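Local coordinates for protein 2-oxo-1,2-dihydroquinoline 8-monooxygenase, oxygenase component (Pseudomonas putida, PDB 1Z02) that probably hydroxylates 2-oxo-1,2-dihydroquinoline at carbon 8, as the trimeric oxygenase component with a Rieske [2Fe-2S] cluster and a mononuclear iron, at residues I250-Q264 / I392-W404. Residues are numbered along the deposited sequence; the frame is centred on the assembly and turned at random.
Sequences IAVVEDDDGPKGMMQ and ISPITWRKLASRW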
# COMPACT_ATOMS: atom_id res chain seq x y z
N ILE A 250 38.38 12.30 -15.36
CA ILE A 250 38.08 12.00 -13.96
C ILE A 250 39.25 11.24 -13.34
O ILE A 250 39.82 10.35 -13.96
CB ILE A 250 36.80 11.12 -13.85
CG1 ILE A 250 35.59 11.87 -14.42
CG2 ILE A 250 36.56 10.73 -12.39
CD1 ILE A 250 34.32 11.06 -14.43
N ALA A 251 39.61 11.61 -12.12
CA ALA A 251 40.70 10.94 -11.43
C ALA A 251 40.14 10.04 -10.34
O ALA A 251 39.44 10.51 -9.43
CB ALA A 251 41.64 11.98 -10.82
N VAL A 252 40.43 8.75 -10.43
CA VAL A 252 39.96 7.79 -9.44
C VAL A 252 41.00 7.62 -8.34
O VAL A 252 42.17 7.32 -8.62
CB VAL A 252 39.67 6.41 -10.08
CG1 VAL A 252 39.07 5.46 -9.04
CG2 VAL A 252 38.71 6.57 -11.25
N VAL A 253 40.58 7.83 -7.09
CA VAL A 253 41.47 7.69 -5.95
C VAL A 253 41.16 6.37 -5.27
O VAL A 253 40.02 6.10 -4.92
CB VAL A 253 41.30 8.85 -4.96
CG1 VAL A 253 42.34 8.73 -3.84
CG2 VAL A 253 41.46 10.17 -5.68
N GLU A 254 42.19 5.55 -5.10
CA GLU A 254 42.03 4.23 -4.51
C GLU A 254 43.00 3.85 -3.40
O GLU A 254 43.15 2.65 -3.12
CB GLU A 254 42.18 3.18 -5.61
CG GLU A 254 40.91 2.67 -6.16
CD GLU A 254 41.13 1.92 -7.44
OE1 GLU A 254 41.38 0.72 -7.46
OE2 GLU A 254 41.05 2.54 -8.48
N ASP A 255 43.67 4.83 -2.79
CA ASP A 255 44.63 4.54 -1.74
C ASP A 255 43.99 4.04 -0.48
O ASP A 255 42.84 4.33 -0.14
CB ASP A 255 45.45 5.76 -1.34
CG ASP A 255 46.13 6.41 -2.49
OD1 ASP A 255 46.57 7.54 -2.28
OD2 ASP A 255 46.25 5.83 -3.59
N ASP A 256 44.82 3.35 0.28
CA ASP A 256 44.38 2.72 1.51
C ASP A 256 43.93 3.71 2.55
O ASP A 256 42.82 3.68 3.07
CB ASP A 256 45.53 2.04 2.19
CG ASP A 256 45.90 0.77 1.58
OD1 ASP A 256 45.01 -0.01 1.30
OD2 ASP A 256 47.10 0.52 1.44
N ASP A 257 44.88 4.55 2.92
CA ASP A 257 44.70 5.57 3.93
C ASP A 257 44.08 6.80 3.31
O ASP A 257 44.77 7.73 2.86
CB ASP A 257 46.05 5.91 4.54
CG ASP A 257 45.91 6.62 5.83
OD1 ASP A 257 45.35 7.73 5.82
OD2 ASP A 257 46.34 6.06 6.85
N GLY A 258 42.76 6.78 3.22
CA GLY A 258 42.05 7.89 2.64
C GLY A 258 40.74 7.48 2.03
O GLY A 258 40.41 6.30 1.97
N PRO A 259 39.95 8.45 1.56
CA PRO A 259 38.65 8.14 0.95
C PRO A 259 38.78 7.48 -0.42
O PRO A 259 39.75 7.70 -1.14
CB PRO A 259 37.94 9.49 0.90
CG PRO A 259 39.05 10.49 0.95
CD PRO A 259 40.10 9.90 1.81
N LYS A 260 37.79 6.65 -0.77
CA LYS A 260 37.77 5.98 -2.07
C LYS A 260 36.73 6.69 -2.92
O LYS A 260 35.54 6.67 -2.58
CB LYS A 260 37.34 4.53 -1.93
CG LYS A 260 37.99 3.77 -0.80
CD LYS A 260 39.46 3.52 -1.01
CE LYS A 260 39.94 2.78 0.20
NZ LYS A 260 41.37 2.62 0.32
N GLY A 261 37.16 7.28 -4.02
CA GLY A 261 36.21 7.97 -4.87
C GLY A 261 36.82 8.53 -6.14
O GLY A 261 37.83 8.03 -6.63
N MET A 262 36.19 9.57 -6.67
CA MET A 262 36.67 10.19 -7.90
C MET A 262 36.52 11.70 -7.84
O MET A 262 35.58 12.23 -7.25
CB MET A 262 35.87 9.66 -9.10
CG MET A 262 34.38 9.94 -9.00
SD MET A 262 33.41 9.16 -10.29
CE MET A 262 32.75 10.54 -11.15
N MET A 263 37.48 12.38 -8.46
CA MET A 263 37.51 13.84 -8.53
C MET A 263 37.33 14.21 -9.99
O MET A 263 38.09 13.75 -10.85
CB MET A 263 38.85 14.37 -8.02
CG MET A 263 39.09 15.85 -8.30
SD MET A 263 38.34 16.90 -7.06
CE MET A 263 36.83 16.87 -7.47
N GLN A 264 36.34 15.04 -10.28
CA GLN A 264 36.10 15.47 -11.65
C GLN A 264 36.84 16.77 -11.93
O GLN A 264 36.65 17.77 -11.22
CB GLN A 264 34.60 15.63 -11.88
CG GLN A 264 33.81 14.37 -11.57
CD GLN A 264 32.38 14.45 -12.02
OE1 GLN A 264 31.58 15.21 -11.48
NE2 GLN A 264 32.05 13.68 -13.05
N ILE A 392 30.14 8.80 -18.44
CA ILE A 392 31.39 8.22 -17.99
C ILE A 392 31.54 8.54 -16.51
O ILE A 392 32.27 7.86 -15.78
CB ILE A 392 32.60 8.80 -18.74
CG1 ILE A 392 33.88 8.21 -18.15
CG2 ILE A 392 32.62 10.31 -18.63
CD1 ILE A 392 34.88 7.82 -19.14
N SER A 393 30.86 9.59 -16.06
CA SER A 393 30.91 9.99 -14.66
C SER A 393 30.24 8.95 -13.78
O SER A 393 30.89 8.31 -12.96
CB SER A 393 30.20 11.34 -14.45
OG SER A 393 30.89 12.38 -15.10
N PRO A 394 28.91 8.77 -13.94
CA PRO A 394 28.26 7.77 -13.10
C PRO A 394 28.83 6.36 -13.24
O PRO A 394 28.93 5.63 -12.25
CB PRO A 394 26.78 7.87 -13.51
CG PRO A 394 26.84 8.37 -14.92
CD PRO A 394 27.96 9.38 -14.89
N ILE A 395 29.21 5.97 -14.46
CA ILE A 395 29.77 4.64 -14.67
C ILE A 395 31.06 4.47 -13.87
O ILE A 395 31.26 3.45 -13.20
CB ILE A 395 30.04 4.38 -16.17
CG1 ILE A 395 28.71 4.34 -16.93
CG2 ILE A 395 30.82 3.08 -16.36
CD1 ILE A 395 28.84 4.19 -18.43
N THR A 396 31.92 5.48 -13.91
CA THR A 396 33.17 5.42 -13.17
C THR A 396 32.89 5.29 -11.68
O THR A 396 33.61 4.60 -10.96
CB THR A 396 34.02 6.68 -13.41
OG1 THR A 396 34.31 6.78 -14.80
CG2 THR A 396 35.32 6.60 -12.62
N TRP A 397 31.83 5.96 -11.21
CA TRP A 397 31.47 5.90 -9.80
C TRP A 397 30.94 4.51 -9.45
O TRP A 397 31.31 3.95 -8.42
CB TRP A 397 30.43 6.99 -9.48
CG TRP A 397 29.45 6.64 -8.38
CD1 TRP A 397 28.12 6.36 -8.54
CD2 TRP A 397 29.73 6.50 -6.99
NE1 TRP A 397 27.55 6.06 -7.32
CE2 TRP A 397 28.52 6.14 -6.35
CE3 TRP A 397 30.88 6.66 -6.21
CZ2 TRP A 397 28.43 5.92 -4.97
CZ3 TRP A 397 30.80 6.44 -4.83
CH2 TRP A 397 29.57 6.07 -4.23
N ARG A 398 30.10 3.95 -10.32
CA ARG A 398 29.56 2.62 -10.07
C ARG A 398 30.66 1.58 -9.98
O ARG A 398 30.63 0.71 -9.12
CB ARG A 398 28.56 2.23 -11.16
CG ARG A 398 27.29 3.08 -11.20
CD ARG A 398 26.31 2.49 -12.18
NE ARG A 398 25.20 3.39 -12.47
CZ ARG A 398 24.35 3.20 -13.47
NH1 ARG A 398 23.35 4.05 -13.68
NH2 ARG A 398 24.49 2.15 -14.27
N LYS A 399 31.64 1.68 -10.87
CA LYS A 399 32.75 0.73 -10.87
C LYS A 399 33.58 0.81 -9.59
O LYS A 399 33.88 -0.21 -8.98
CB LYS A 399 33.66 0.97 -12.07
CG LYS A 399 33.05 0.61 -13.40
CD LYS A 399 34.09 0.75 -14.49
CE LYS A 399 33.52 0.45 -15.86
NZ LYS A 399 34.59 0.49 -16.90
N LEU A 400 33.96 2.02 -9.19
CA LEU A 400 34.77 2.17 -7.99
C LEU A 400 33.98 1.78 -6.74
O LEU A 400 34.54 1.25 -5.79
CB LEU A 400 35.29 3.62 -7.87
CG LEU A 400 34.40 4.75 -7.34
CD1 LEU A 400 34.47 4.82 -5.82
CD2 LEU A 400 34.88 6.06 -7.93
N ALA A 401 32.68 2.04 -6.75
CA ALA A 401 31.85 1.69 -5.60
C ALA A 401 31.77 0.17 -5.49
O ALA A 401 31.80 -0.40 -4.39
CB ALA A 401 30.46 2.28 -5.77
N SER A 402 31.68 -0.50 -6.64
CA SER A 402 31.60 -1.96 -6.66
C SER A 402 32.90 -2.57 -6.15
O SER A 402 32.89 -3.57 -5.44
CB SER A 402 31.33 -2.47 -8.08
OG SER A 402 30.12 -1.96 -8.61
N ARG A 403 34.01 -1.94 -6.50
CA ARG A 403 35.32 -2.45 -6.08
C ARG A 403 35.71 -2.18 -4.64
O ARG A 403 36.34 -3.03 -4.02
CB ARG A 403 36.40 -1.90 -7.01
CG ARG A 403 36.39 -2.55 -8.39
CD ARG A 403 37.43 -1.91 -9.29
NE ARG A 403 36.97 -0.65 -9.85
CZ ARG A 403 37.72 0.44 -9.97
NH1 ARG A 403 38.98 0.44 -9.58
NH2 ARG A 403 37.21 1.55 -10.51
N TRP A 404 35.34 -1.03 -4.10
CA TRP A 404 35.74 -0.70 -2.73
C TRP A 404 34.72 -0.62 -1.60
O TRP A 404 35.09 -0.26 -0.49
CB TRP A 404 36.52 0.61 -2.74
CG TRP A 404 37.77 0.51 -3.54
CD1 TRP A 404 37.94 0.83 -4.85
CD2 TRP A 404 39.01 -0.03 -3.09
NE1 TRP A 404 39.21 0.52 -5.25
CE2 TRP A 404 39.89 -0.01 -4.19
CE3 TRP A 404 39.46 -0.53 -1.86
CZ2 TRP A 404 41.20 -0.47 -4.10
CZ3 TRP A 404 40.75 -0.99 -1.78
CH2 TRP A 404 41.60 -0.96 -2.89
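Met262 reaches from strand 261-264 onto the first turns of helix 392-404, its SD 3.8 Å from Trp397 CB and its CE 3.4 Å from Ser393 O. A bend at chi3 (-116°) turns that methyl along the helix toward Ser393. Leu400 lies across the Met262 side chain at about a right angle; its two methyls rest on the backbone of Gly261, CD2 3.6 Å from Gly261 C, where no side chain intervenes. On the neighbouring strand, Val252 CG2 meets Thr396 CG2 at 3.7 Å, and Ile250 CD1 sits against Ser393 CA. Thr396 turns its hydroxyl back to Ile392 O (OG1 to O, 2.5 Å), which leaves the methyl to face Val252 and Met262. The two strands form an antiparallel hairpin at one end of the sheet in the Bet v 1-like catalytic domain, and the helix lies over it, 7° from the direction of strand 250-253; Trp397 continues the packing onto Val296 of strand 293-297. Charged groups meet at the turn end. Glu254 OE2 forms a salt bridge with Arg403 NH1 (3.1 Å), near the guanidinium plane and at its edge, the two flat groups 80° apart. Lys260 crosses the Trp404 indole, with CD 3.9 Å above one face toward the rim, while an off-centre cation-pi contact, less certain because NZ is imprecisely placed, extends from the ammonium group to the six-membered ring.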